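Local coordinates for protein FMN reductase (NADPH) (Bacillus subtilis, PDB 3N2S) that uses NADPH to reduce flavin mononucleotide, and also reduces nitroaromatic compounds, quinones and azo dyes, at residues Ser41-Tyr46 with Leu111-Leu116; Ala45-Gly50 with Cys80-Arg85; Gly137-Leu142 with Lys232-Leu237. All coordinates share one frame; numbering follows the deposited sequence.

Contact 1 of 3, residues Ser41-Tyr46 with Leu111-Leu116; sequences SYVQAY and LIDAAL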
ATOM      1  N   SER A  41      11.491  -6.545  -4.991  1.00 12.50           N
ATOM      2  CA  SER A  41      12.264  -7.488  -5.799  1.00 12.18           C
ATOM      3  C   SER A  41      11.703  -7.710  -7.204  1.00 16.79           C
ATOM      4  O   SER A  41      11.829  -8.822  -7.729  1.00 16.20           O
ATOM      5  CB  SER A  41      12.451  -8.805  -5.061  1.00 14.65           C
ATOM      6  OG  SER A  41      13.180  -8.575  -3.866  1.00 17.38           O
ATOM      7  N   TYR A  42      11.015  -6.684  -7.772  1.00 14.40           N
ATOM      8  CA  TYR A  42      10.453  -6.689  -9.140  1.00 13.69           C
ATOM      9  C   TYR A  42       9.342  -7.752  -9.305  1.00 16.53           C
ATOM     10  O   TYR A  42       8.950  -8.063 -10.438  1.00 16.33           O
ATOM     11  CB  TYR A  42      11.633  -7.003 -10.100  1.00 15.31           C
ATOM     12  CG  TYR A  42      11.568  -6.545 -11.536  1.00 17.87           C
ATOM     13  CD1 TYR A  42      10.620  -5.612 -11.952  1.00 19.91           C
ATOM     14  CD2 TYR A  42      12.507  -6.985 -12.468  1.00 18.76           C
ATOM     15  CE1 TYR A  42      10.595  -5.149 -13.269  1.00 21.58           C
ATOM     16  CE2 TYR A  42      12.492  -6.532 -13.782  1.00 19.49           C
ATOM     17  CZ  TYR A  42      11.529  -5.625 -14.184  1.00 26.20           C
ATOM     18  OH  TYR A  42      11.572  -5.152 -15.472  1.00 23.76           O
ATOM     19  N   VAL A  43       8.829  -8.297  -8.188  1.00 12.35           N
ATOM     20  CA  VAL A  43       7.830  -9.382  -8.209  1.00 12.22           C
ATOM     21  C   VAL A  43       6.466  -9.031  -8.763  1.00 16.19           C
ATOM     22  O   VAL A  43       5.777  -9.933  -9.264  1.00 14.93           O
ATOM     23  CB  VAL A  43       7.757 -10.226  -6.904  1.00 16.64           C
ATOM     24  CG1 VAL A  43       9.150 -10.645  -6.442  1.00 17.01           C
ATOM     25  CG2 VAL A  43       7.045  -9.461  -5.786  1.00 16.43           C
ATOM     26  N   GLN A  44       6.047  -7.743  -8.651  1.00 12.10           N
ATOM     27  CA  GLN A  44       4.746  -7.247  -9.136  1.00 12.24           C
ATOM     28  C   GLN A  44       3.626  -8.204  -8.680  1.00 16.65           C
ATOM     29  O   GLN A  44       2.868  -8.732  -9.499  1.00 15.57           O
ATOM     30  CB  GLN A  44       4.767  -7.081 -10.679  1.00 13.02           C
ATOM     31  CG  GLN A  44       5.803  -6.073 -11.159  1.00 14.43           C
ATOM     32  CD  GLN A  44       6.183  -6.257 -12.618  1.00 19.49           C
ATOM     33  OE1 GLN A  44       5.499  -5.801 -13.521  1.00 12.97           O
ATOM     34  NE2 GLN A  44       7.314  -6.863 -12.873  1.00 12.66           N
ATOM     35  N   ALA A  45       3.574  -8.444  -7.362  1.00 13.71           N
ATOM     36  CA  ALA A  45       2.702  -9.453  -6.741  1.00 14.21           C
ATOM     37  C   ALA A  45       1.230  -9.044  -6.592  1.00 14.78           C
ATOM     38  O   ALA A  45       0.647  -9.178  -5.525  1.00 13.57           O
ATOM     39  CB  ALA A  45       3.295  -9.909  -5.412  1.00 14.61           C
ATOM     40  N   TYR A  46       0.622  -8.605  -7.694  1.00 11.89           N
ATOM     41  CA  TYR A  46      -0.774  -8.169  -7.677  1.00 11.42           C
ATOM     42  C   TYR A  46      -1.462  -8.385  -9.014  1.00 15.82           C
ATOM     43  O   TYR A  46      -0.808  -8.564 -10.050  1.00 17.15           O
ATOM     44  CB  TYR A  46      -0.867  -6.669  -7.264  1.00 13.53           C
ATOM     45  CG  TYR A  46      -0.087  -5.745  -8.174  1.00 13.57           C
ATOM     46  CD1 TYR A  46      -0.686  -5.170  -9.292  1.00 15.55           C
ATOM     47  CD2 TYR A  46       1.270  -5.512  -7.962  1.00 13.87           C
ATOM     48  CE1 TYR A  46       0.051  -4.398 -10.186  1.00 16.67           C
ATOM     49  CE2 TYR A  46       2.017  -4.735  -8.841  1.00 14.31           C
ATOM     50  CZ  TYR A  46       1.405  -4.184  -9.955  1.00 20.14           C
ATOM     51  OH  TYR A  46       2.149  -3.423 -10.814  1.00 19.15           O
ATOM     52  N   LEU A 111       0.600  -7.538  -0.356  1.00 12.23           N
ATOM     53  CA  LEU A 111      -0.312  -6.488   0.106  1.00 12.09           C
ATOM     54  C   LEU A 111       0.260  -5.099  -0.183  1.00 13.25           C
ATOM     55  O   LEU A 111      -0.457  -4.233  -0.684  1.00 10.70           O
ATOM     56  CB  LEU A 111      -0.601  -6.626   1.608  1.00 13.50           C
ATOM     57  CG  LEU A 111      -1.938  -7.294   1.971  1.00 20.88           C
ATOM     58  CD1 LEU A 111      -1.960  -8.746   1.513  1.00 21.96           C
ATOM     59  CD2 LEU A 111      -2.171  -7.232   3.460  1.00 26.94           C
ATOM     60  N   ILE A 112       1.549  -4.895   0.132  1.00 10.97           N
ATOM     61  CA  ILE A 112       2.229  -3.614  -0.109  1.00  9.87           C
ATOM     62  C   ILE A 112       2.292  -3.331  -1.622  1.00 12.93           C
ATOM     63  O   ILE A 112       1.965  -2.229  -2.042  1.00 11.94           O
ATOM     64  CB  ILE A 112       3.613  -3.559   0.597  1.00 11.44           C
ATOM     65  CG1 ILE A 112       3.411  -3.565   2.152  1.00 11.01           C
ATOM     66  CG2 ILE A 112       4.422  -2.323   0.126  1.00 10.00           C
ATOM     67  CD1 ILE A 112       4.673  -3.965   2.961  1.00 16.68           C
ATOM     68  N   ASP A 113       2.681  -4.327  -2.434  1.00  9.66           N
ATOM     69  CA  ASP A 113       2.757  -4.142  -3.894  1.00  9.03           C
ATOM     70  C   ASP A 113       1.407  -3.685  -4.464  1.00 11.75           C
ATOM     71  O   ASP A 113       1.366  -2.742  -5.241  1.00 11.92           O
ATOM     72  CB  ASP A 113       3.205  -5.442  -4.582  1.00 10.92           C
ATOM     73  CG  ASP A 113       4.679  -5.498  -4.971  1.00 17.79           C
ATOM     74  OD1 ASP A 113       5.498  -4.779  -4.341  1.00 17.69           O
ATOM     75  OD2 ASP A 113       5.014  -6.263  -5.898  1.00 18.07           O
ATOM     76  N   ALA A 114       0.310  -4.363  -4.089  1.00  9.89           N
ATOM     77  CA  ALA A 114      -1.041  -4.024  -4.558  1.00 10.66           C
ATOM     78  C   ALA A 114      -1.457  -2.635  -4.107  1.00 11.82           C
ATOM     79  O   ALA A 114      -2.066  -1.902  -4.890  1.00  9.33           O
ATOM     80  CB  ALA A 114      -2.053  -5.056  -4.058  1.00 11.88           C
ATOM     81  N   ALA A 115      -1.159  -2.276  -2.835  1.00  9.04           N
ATOM     82  CA  ALA A 115      -1.534  -0.949  -2.303  1.00 10.24           C
ATOM     83  C   ALA A 115      -0.770   0.184  -3.016  1.00 13.59           C
ATOM     84  O   ALA A 115      -1.389   1.194  -3.357  1.00 13.69           O
ATOM     85  CB  ALA A 115      -1.295  -0.890  -0.799  1.00 10.46           C
ATOM     86  N   LEU A 116       0.544   0.008  -3.284  1.00  8.99           N
ATOM     87  CA  LEU A 116       1.300   1.062  -4.001  1.00  9.26           C
ATOM     88  C   LEU A 116       0.717   1.263  -5.396  1.00 13.14           C
ATOM     89  O   LEU A 116       0.552   2.406  -5.829  1.00 12.07           O
ATOM     90  CB  LEU A 116       2.810   0.737  -4.110  1.00  9.30           C
ATOM     91  CG  LEU A 116       3.592   0.440  -2.829  1.00 14.37           C
ATOM     92  CD1 LEU A 116       5.068   0.184  -3.143  1.00 14.17           C
ATOM     93  CD2 LEU A 116       3.445   1.516  -1.788  1.00 12.96           C
TER
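The loop leading into strand 46-51 runs closest to helix 104-127 at two places, where the Ala45 and Asp113 CA atoms are 6.0 Å apart and those of Tyr46 and Ala114 5.2 Å. This is a helix-to-sheet junction of the nitroreductase alpha-beta-alpha sandwich, entirely buried, and its main polar link is one carboxylate. Asp113 OD2 accepts the Ala45 N-H at 3.0 Å with an N-H...O angle of 159°, through its anti lone pair, while Ala45 itself sits at the centre of an inverse gamma turn. The Thr39 hydroxyl also bonds to OD2, and Ser40 N to OD1, which ties both oxygens to the approaching loop. With an alanine in place of Asp113, the buried Ala45 N-H and the Thr39 hydroxyl would probably lose their common acceptor, and the turn would be freer to shift. Val43 CG2 lies 3.8 Å from Asp113 OD2. Ile112 and Leu116, on the same helix, touch FMN. Tyr46 CG stands between its backbone N and carbonyl carbon (chi1 58°), and the ring approaches the helix obliquely, with Tyr46 CD2 3.9 Å from Asp113 CB and Tyr46 CB 3.8 Å from Ala114 CB.

Contact 2 of 3, residues Ala45-Gly50 with Cys80-Arg85; sequences AYSIIG and CADLYR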
ATOM      1  N   ALA A  45       3.574  -8.444  -7.362  1.00 13.71           N
ATOM      2  CA  ALA A  45       2.702  -9.453  -6.741  1.00 14.21           C
ATOM      3  C   ALA A  45       1.230  -9.044  -6.592  1.00 14.78           C
ATOM      4  O   ALA A  45       0.647  -9.178  -5.525  1.00 13.57           O
ATOM      5  CB  ALA A  45       3.295  -9.909  -5.412  1.00 14.61           C
ATOM      6  N   TYR A  46       0.622  -8.605  -7.694  1.00 11.89           N
ATOM      7  CA  TYR A  46      -0.774  -8.169  -7.677  1.00 11.42           C
ATOM      8  C   TYR A  46      -1.462  -8.385  -9.014  1.00 15.82           C
ATOM      9  O   TYR A  46      -0.808  -8.564 -10.050  1.00 17.15           O
ATOM     10  CB  TYR A  46      -0.867  -6.669  -7.264  1.00 13.53           C
ATOM     11  CG  TYR A  46      -0.087  -5.745  -8.174  1.00 13.57           C
ATOM     12  CD1 TYR A  46      -0.686  -5.170  -9.292  1.00 15.55           C
ATOM     13  CD2 TYR A  46       1.270  -5.512  -7.962  1.00 13.87           C
ATOM     14  CE1 TYR A  46       0.051  -4.398 -10.186  1.00 16.67           C
ATOM     15  CE2 TYR A  46       2.017  -4.735  -8.841  1.00 14.31           C
ATOM     16  CZ  TYR A  46       1.405  -4.184  -9.955  1.00 20.14           C
ATOM     17  OH  TYR A  46       2.149  -3.423 -10.814  1.00 19.15           O
ATOM     18  N   SER A  47      -2.794  -8.307  -8.990  1.00 11.87           N
ATOM     19  CA  SER A  47      -3.673  -8.330 -10.143  1.00 11.40           C
ATOM     20  C   SER A  47      -4.771  -7.329  -9.921  1.00 14.09           C
ATOM     21  O   SER A  47      -5.085  -6.987  -8.773  1.00 13.02           O
ATOM     22  CB  SER A  47      -4.245  -9.725 -10.390  1.00 12.51           C
ATOM     23  OG  SER A  47      -3.365 -10.404 -11.267  1.00 17.10           O
ATOM     24  N   ILE A  48      -5.307  -6.792 -11.023  1.00  9.94           N
ATOM     25  CA  ILE A  48      -6.373  -5.796 -11.003  1.00  8.46           C
ATOM     26  C   ILE A  48      -7.520  -6.348 -11.823  1.00 15.38           C
ATOM     27  O   ILE A  48      -7.342  -6.638 -13.008  1.00 16.61           O
ATOM     28  CB  ILE A  48      -5.881  -4.429 -11.551  1.00 10.37           C
ATOM     29  CG1 ILE A  48      -4.593  -3.944 -10.836  1.00 10.74           C
ATOM     30  CG2 ILE A  48      -7.009  -3.378 -11.502  1.00 10.17           C
ATOM     31  CD1 ILE A  48      -3.832  -2.774 -11.560  1.00 14.23           C
ATOM     32  N   ILE A  49      -8.690  -6.512 -11.205  1.00 11.45           N
ATOM     33  CA  ILE A  49      -9.846  -7.015 -11.951  1.00 12.02           C
ATOM     34  C   ILE A  49     -10.791  -5.838 -12.195  1.00 15.42           C
ATOM     35  O   ILE A  49     -11.307  -5.263 -11.240  1.00 15.19           O
ATOM     36  CB  ILE A  49     -10.544  -8.221 -11.259  1.00 15.97           C
ATOM     37  CG1 ILE A  49      -9.504  -9.355 -10.969  1.00 18.00           C
ATOM     38  CG2 ILE A  49     -11.724  -8.748 -12.144  1.00 15.38           C
ATOM     39  CD1 ILE A  49      -9.975 -10.415 -10.099  1.00 21.44           C
ATOM     40  N   GLY A  50     -10.988  -5.491 -13.464  1.00 11.32           N
ATOM     41  CA  GLY A  50     -11.896  -4.423 -13.858  1.00 12.31           C
ATOM     42  C   GLY A  50     -13.307  -4.977 -13.999  1.00 20.60           C
ATOM     43  O   GLY A  50     -13.577  -5.808 -14.879  1.00 22.48           O
ATOM     44  N   CYS A  80      -6.020  -7.164  -6.074  1.00 10.73           N
ATOM     45  CA  CYS A  80      -5.737  -8.459  -5.430  1.00 11.29           C
ATOM     46  C   CYS A  80      -4.280  -8.636  -5.159  1.00 12.77           C
ATOM     47  O   CYS A  80      -3.471  -8.323  -6.031  1.00 12.68           O
ATOM     48  CB  CYS A  80      -6.219  -9.624  -6.297  1.00 12.27           C
ATOM     49  SG  CYS A  80      -7.936  -9.522  -6.832  1.00 16.25           S
ATOM     50  N   ALA A  81      -3.950  -9.302  -4.025  1.00  9.17           N
ATOM     51  CA  ALA A  81      -2.605  -9.804  -3.766  1.00  9.43           C
ATOM     52  C   ALA A  81      -2.550 -11.006  -4.713  1.00 13.40           C
ATOM     53  O   ALA A  81      -3.540 -11.748  -4.815  1.00 13.70           O
ATOM     54  CB  ALA A  81      -2.471 -10.246  -2.309  1.00  9.65           C
ATOM     55  N   ASP A  82      -1.471 -11.148  -5.491  1.00 11.76           N
ATOM     56  CA  ASP A  82      -1.376 -12.235  -6.471  1.00 11.87           C
ATOM     57  C   ASP A  82      -0.017 -12.917  -6.440  1.00 14.96           C
ATOM     58  O   ASP A  82       0.975 -12.331  -6.861  1.00 12.85           O
ATOM     59  CB  ASP A  82      -1.695 -11.723  -7.907  1.00 12.74           C
ATOM     60  CG  ASP A  82      -1.809 -12.780  -9.009  1.00 17.07           C
ATOM     61  OD1 ASP A  82      -1.188 -13.850  -8.877  1.00 14.34           O
ATOM     62  OD2 ASP A  82      -2.431 -12.488 -10.051  1.00 17.13           O
ATOM     63  N   LEU A  83      -0.005 -14.177  -6.010  1.00 13.44           N
ATOM     64  CA  LEU A  83       1.188 -15.039  -6.029  1.00 12.56           C
ATOM     65  C   LEU A  83       0.933 -16.259  -6.931  1.00 17.72           C
ATOM     66  O   LEU A  83       1.796 -17.135  -7.092  1.00 16.83           O
ATOM     67  CB  LEU A  83       1.617 -15.416  -4.614  1.00 12.02           C
ATOM     68  CG  LEU A  83       2.155 -14.231  -3.768  1.00 16.18           C
ATOM     69  CD1 LEU A  83       2.361 -14.604  -2.333  1.00 16.94           C
ATOM     70  CD2 LEU A  83       3.431 -13.642  -4.366  1.00 18.65           C
ATOM     71  N   TYR A  84      -0.252 -16.286  -7.549  1.00 15.55           N
ATOM     72  CA  TYR A  84      -0.657 -17.346  -8.490  1.00 15.50           C
ATOM     73  C   TYR A  84       0.199 -17.270  -9.761  1.00 17.73           C
ATOM     74  O   TYR A  84       0.619 -18.304 -10.289  1.00 17.37           O
ATOM     75  CB  TYR A  84      -2.140 -17.220  -8.808  1.00 17.05           C
ATOM     76  CG  TYR A  84      -2.646 -18.148  -9.894  1.00 18.31           C
ATOM     77  CD1 TYR A  84      -3.048 -19.447  -9.596  1.00 20.74           C
ATOM     78  CD2 TYR A  84      -2.791 -17.705 -11.205  1.00 18.81           C
ATOM     79  CE1 TYR A  84      -3.567 -20.290 -10.582  1.00 21.34           C
ATOM     80  CE2 TYR A  84      -3.309 -18.539 -12.201  1.00 19.31           C
ATOM     81  CZ  TYR A  84      -3.707 -19.827 -11.880  1.00 28.55           C
ATOM     82  OH  TYR A  84      -4.195 -20.660 -12.862  1.00 29.60           O
ATOM     83  N   ARG A  85       0.474 -16.039 -10.237  1.00 15.04           N
ATOM     84  CA  ARG A  85       1.329 -15.768 -11.399  1.00 14.98           C
ATOM     85  C   ARG A  85       2.693 -16.458 -11.199  1.00 18.43           C
ATOM     86  O   ARG A  85       3.174 -17.150 -12.100  1.00 18.72           O
ATOM     87  CB  ARG A  85       1.522 -14.243 -11.530  1.00 16.60           C
ATOM     88  CG  ARG A  85       2.436 -13.782 -12.687  1.00 19.98           C
ATOM     89  CD  ARG A  85       2.543 -12.261 -12.794  1.00 14.97           C
ATOM     90  NE  ARG A  85       1.224 -11.656 -13.022  1.00 15.33           N
ATOM     91  CZ  ARG A  85       0.610 -10.844 -12.163  1.00 25.08           C
ATOM     92  NH1 ARG A  85       1.214 -10.476 -11.037  1.00 10.51           N
ATOM     93  NH2 ARG A  85      -0.607 -10.389 -12.426  1.00 14.76           N
TER
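Ser47 and Cys80 form an antiparallel hydrogen-bonded pair, with Ser47 N to Cys80 O at 3.0 Å and Cys80 N to Ser47 O at 2.9 Å, joining strands 46-51 and 75-82 of the antiparallel sheet in the nitroreductase fold. Tyr46 and Ala81 follow as a non-hydrogen-bonded pair, and Asp82 N bonds to Ala45 O. Around this backbone core, the carbonyl Tyr46 O takes two donors: Arg85 presents NH1 and NH2 end-on, each at 3.0 Å, from the same face of the carbonyl and with the oxygen close to the guanidinium plane. A bend at chi3 (-60°) turns the otherwise extended arginine chain toward the strand. Outward again, Asp82 anchors the start of helix 84-92, which carries Arg85: Asp82 OD1 accepts Arg85 N at 3.1 Å, a capping bond, while the salt bridge from Asp82 OD2 to Arg85 NH2 is long and a matter of charge alone, with no N-H aimed at the oxygen. The second subunit completes the polar layer, with Tyr187 on Asp82 OD2, His183 on Ser47 OG and Ala180 O on Arg85 NH2, and its strand extends the sheet beside Ile48-Gly50. Ser47 OG donates to Asp82 OD2 at 2.6 Å, on the anti lone pair.

Contact 3 of 3, residues Gly137-Leu142 with Lys232-Leu237; sequences GIRNEL and KPRTYL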
ATOM      1  N   GLY A 137     -14.870  -2.846   2.106  1.00 13.04           N
ATOM      2  CA  GLY A 137     -16.103  -3.547   2.441  1.00 12.57           C
ATOM      3  C   GLY A 137     -16.226  -4.921   1.813  1.00 16.30           C
ATOM      4  O   GLY A 137     -16.872  -5.802   2.388  1.00 15.87           O
ATOM      5  N   ILE A 138     -15.572  -5.146   0.653  1.00 13.26           N
ATOM      6  CA  ILE A 138     -15.549  -6.472  -0.003  1.00 14.25           C
ATOM      7  C   ILE A 138     -14.937  -7.557   0.933  1.00 18.07           C
ATOM      8  O   ILE A 138     -15.254  -8.742   0.787  1.00 17.61           O
ATOM      9  CB  ILE A 138     -14.871  -6.475  -1.408  1.00 17.08           C
ATOM     10  CG1 ILE A 138     -13.362  -6.148  -1.330  1.00 15.85           C
ATOM     11  CG2 ILE A 138     -15.623  -5.573  -2.399  1.00 17.38           C
ATOM     12  CD1 ILE A 138     -12.562  -6.552  -2.568  1.00 16.16           C
ATOM     13  N   ARG A 139     -14.108  -7.139   1.928  1.00 12.27           N
ATOM     14  CA  ARG A 139     -13.516  -8.096   2.890  1.00 12.99           C
ATOM     15  C   ARG A 139     -14.522  -8.646   3.919  1.00 17.69           C
ATOM     16  O   ARG A 139     -14.147  -9.488   4.738  1.00 17.84           O
ATOM     17  CB  ARG A 139     -12.258  -7.531   3.585  1.00 11.86           C
ATOM     18  CG  ARG A 139     -11.099  -7.301   2.618  1.00 12.81           C
ATOM     19  CD  ARG A 139      -9.768  -7.172   3.332  1.00 13.33           C
ATOM     20  NE  ARG A 139      -9.801  -6.193   4.426  1.00 14.31           N
ATOM     21  CZ  ARG A 139      -9.635  -4.876   4.291  1.00 29.05           C
ATOM     22  NH1 ARG A 139      -9.451  -4.338   3.089  1.00 15.90           N
ATOM     23  NH2 ARG A 139      -9.700  -4.082   5.353  1.00 17.73           N
ATOM     24  N   ASN A 140     -15.796  -8.195   3.866  1.00 14.32           N
ATOM     25  CA  ASN A 140     -16.855  -8.729   4.734  1.00 15.66           C
ATOM     26  C   ASN A 140     -17.132 -10.182   4.353  1.00 20.77           C
ATOM     27  O   ASN A 140     -17.438 -10.992   5.226  1.00 22.29           O
ATOM     28  CB  ASN A 140     -18.164  -7.915   4.593  1.00 17.61           C
ATOM     29  CG  ASN A 140     -18.143  -6.533   5.185  1.00 29.80           C
ATOM     30  OD1 ASN A 140     -17.443  -6.260   6.157  1.00 23.94           O
ATOM     31  ND2 ASN A 140     -18.962  -5.642   4.638  1.00 22.47           N
ATOM     32  N   GLU A 141     -17.046 -10.512   3.048  1.00 16.00           N
ATOM     33  CA  GLU A 141     -17.393 -11.834   2.527  1.00 16.07           C
ATOM     34  C   GLU A 141     -16.437 -12.256   1.419  1.00 17.40           C
ATOM     35  O   GLU A 141     -16.871 -12.471   0.297  1.00 15.77           O
ATOM     36  CB  GLU A 141     -18.844 -11.812   2.000  1.00 17.70           C
ATOM     37  CG  GLU A 141     -19.882 -11.369   3.019  1.00 31.74           C
ATOM     38  CD  GLU A 141     -21.207 -12.102   2.991  1.00 58.52           C
ATOM     39  OE1 GLU A 141     -22.257 -11.425   3.078  1.00 60.57           O
ATOM     40  OE2 GLU A 141     -21.197 -13.351   2.909  1.00 52.37           O
ATOM     41  N   LEU A 142     -15.130 -12.351   1.716  1.00 17.69           N
ATOM     42  CA  LEU A 142     -14.151 -12.704   0.686  1.00 18.08           C
ATOM     43  C   LEU A 142     -14.409 -14.028  -0.043  1.00 22.61           C
ATOM     44  O   LEU A 142     -14.102 -14.099  -1.222  1.00 22.55           O
ATOM     45  CB  LEU A 142     -12.713 -12.634   1.195  1.00 17.82           C
ATOM     46  CG  LEU A 142     -12.018 -11.281   1.237  1.00 21.30           C
ATOM     47  CD1 LEU A 142     -10.552 -11.477   1.562  1.00 20.48           C
ATOM     48  CD2 LEU A 142     -12.181 -10.477  -0.111  1.00 19.29           C
ATOM     49  N   LYS A 232     -18.211  -5.607  13.201  1.00 40.05           N
ATOM     50  CA  LYS A 232     -17.826  -6.424  12.018  1.00 38.63           C
ATOM     51  C   LYS A 232     -16.278  -6.609  11.990  1.00 36.75           C
ATOM     52  O   LYS A 232     -15.613  -6.097  11.080  1.00 37.06           O
ATOM     53  CB  LYS A 232     -18.331  -5.771  10.727  1.00 39.49           C
ATOM     54  N   PRO A 233     -15.683  -7.227  13.049  1.00 28.85           N
ATOM     55  CA  PRO A 233     -14.211  -7.310  13.135  1.00 27.20           C
ATOM     56  C   PRO A 233     -13.496  -8.150  12.080  1.00 26.89           C
ATOM     57  O   PRO A 233     -12.269  -8.067  11.974  1.00 24.26           O
ATOM     58  CB  PRO A 233     -13.972  -7.859  14.543  1.00 29.07           C
ATOM     59  CG  PRO A 233     -15.196  -8.607  14.858  1.00 33.91           C
ATOM     60  CD  PRO A 233     -16.313  -7.852  14.232  1.00 29.23           C
ATOM     61  N   ARG A 234     -14.263  -8.953  11.306  1.00 21.77           N
ATOM     62  CA  ARG A 234     -13.770  -9.835  10.230  1.00 20.09           C
ATOM     63  C   ARG A 234     -12.727 -10.867  10.733  1.00 21.77           C
ATOM     64  O   ARG A 234     -11.688 -11.104  10.089  1.00 17.98           O
ATOM     65  CB  ARG A 234     -13.232  -9.022   9.032  1.00 18.76           C
ATOM     66  CG  ARG A 234     -14.282  -8.127   8.370  1.00 19.78           C
ATOM     67  CD  ARG A 234     -13.650  -7.110   7.435  1.00 14.25           C
ATOM     68  NE  ARG A 234     -14.649  -6.176   6.901  1.00 12.08           N
ATOM     69  CZ  ARG A 234     -14.370  -4.979   6.391  1.00 23.22           C
ATOM     70  NH1 ARG A 234     -13.116  -4.555   6.321  1.00 17.76           N
ATOM     71  NH2 ARG A 234     -15.342  -4.196   5.953  1.00 17.52           N
ATOM     72  N   THR A 235     -13.016 -11.474  11.900  1.00 18.37           N
ATOM     73  CA  THR A 235     -12.149 -12.494  12.536  1.00 17.81           C
ATOM     74  C   THR A 235     -11.905 -13.723  11.634  1.00 20.05           C
ATOM     75  O   THR A 235     -10.815 -14.294  11.684  1.00 19.07           O
ATOM     76  CB  THR A 235     -12.723 -12.909  13.910  1.00 25.59           C
ATOM     77  OG1 THR A 235     -13.951 -13.608  13.712  1.00 36.59           O
ATOM     78  CG2 THR A 235     -12.951 -11.729  14.818  1.00 16.96           C
ATOM     79  N   TYR A 236     -12.894 -14.092  10.788  1.00 15.62           N
ATOM     80  CA  TYR A 236     -12.831 -15.216   9.841  1.00 16.13           C
ATOM     81  C   TYR A 236     -11.604 -15.126   8.909  1.00 19.38           C
ATOM     82  O   TYR A 236     -11.153 -16.152   8.395  1.00 18.73           O
ATOM     83  CB  TYR A 236     -14.141 -15.335   9.028  1.00 18.41           C
ATOM     84  CG  TYR A 236     -14.182 -14.470   7.777  1.00 19.48           C
ATOM     85  CD1 TYR A 236     -13.834 -14.989   6.537  1.00 20.92           C
ATOM     86  CD2 TYR A 236     -14.542 -13.123   7.844  1.00 19.87           C
ATOM     87  CE1 TYR A 236     -13.830 -14.193   5.394  1.00 23.75           C
ATOM     88  CE2 TYR A 236     -14.547 -12.315   6.701  1.00 20.26           C
ATOM     89  CZ  TYR A 236     -14.198 -12.860   5.478  1.00 24.77           C
ATOM     90  OH  TYR A 236     -14.210 -12.099   4.346  1.00 23.50           O
ATOM     91  N   LEU A 237     -11.096 -13.890   8.660  1.00 14.27           N
ATOM     92  CA  LEU A 237      -9.925 -13.670   7.804  1.00 13.79           C
ATOM     93  C   LEU A 237      -8.657 -14.335   8.339  1.00 15.84           C
ATOM     94  O   LEU A 237      -7.791 -14.682   7.549  1.00 16.49           O
ATOM     95  CB  LEU A 237      -9.696 -12.181   7.504  1.00 13.45           C
ATOM     96  CG  LEU A 237     -10.771 -11.510   6.604  1.00 16.94           C
ATOM     97  CD1 LEU A 237     -10.581 -10.010   6.555  1.00 16.82           C
ATOM     98  CD2 LEU A 237     -10.717 -12.074   5.180  1.00 18.73           C
TER
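Asn140 OD1 is gripped by two nitrogens of one guanidinium: Arg234 NE lies 2.9 Å and NH2 3.0 Å away, a side-on approach with the oxygen at the guanidinium edge and in its plane. Both donors come from the same face of the amide, above its carbonyl plane. The N-H...O angles of 147° and 141° are the modest ones expected when two donors share a single acceptor. Arg234 gets there with a chain extended from CG to NE, which brings its CD to 3.6 Å from Arg139 O. Arg139 CB then lies over one face of the Arg234 guanidinium.

The Tyr236 hydroxyl does two jobs. It donates to Arg139 O at 2.6 Å, from above that carbonyl's plane, and accepts Leu142 N at 2.8 Å along a nearly straight path (172°). It thus ties the end of 3-10 segment 137-140 to the first turn of helix 142-149, for which Glu141 is the N-cap residue. In the nitroreductase fold this connection follows strand 131-135, and Gly137 at its start donates its N-H to FMN O4. A type I beta turn from Arg234 to Leu237 sets Arg234 and Tyr236 side by side against it.

The guanidinium groups of Arg139 and Arg234 are almost perpendicular, and both form salt bridges with Glu105 of the second subunit, Arg139 through NE and Arg234 through NH1. This shared carboxylate probably offsets their like charges. Arg139 NH1 also bonds to Leu158 O, so Arg139 has a second polar partner besides Glu105. Leu237 CG sits on one face of the Tyr236 ring, offset toward the rim, and Leu237 CD2 meets Leu142 CD1 at 3.7 Å, the two side chains crossing at about a right angle.

Overall arrangement
Contacts 1 and 2 are neighbours that share Ala45 and Tyr46: one joins this stretch to helix 104-127, the other to strand 75-82. Their centres are 9 Å apart, and Gln44 O of contact 1 packs against Arg85 NH1 of contact 2 at 2.9 Å. Contact 3 stands apart, its centre 22 Å from that of contact 1 and 19 Å from that of contact 2, with nearest atoms about 8 and 7 Å away. All three touch the second subunit. Contacts 1 and 3 border different FMN molecules, Ile112 and Leu116 touching one and Gly137 the other, whereas in contact 2 the Tyr46 side chain remains about 9 Å from a bound FMN.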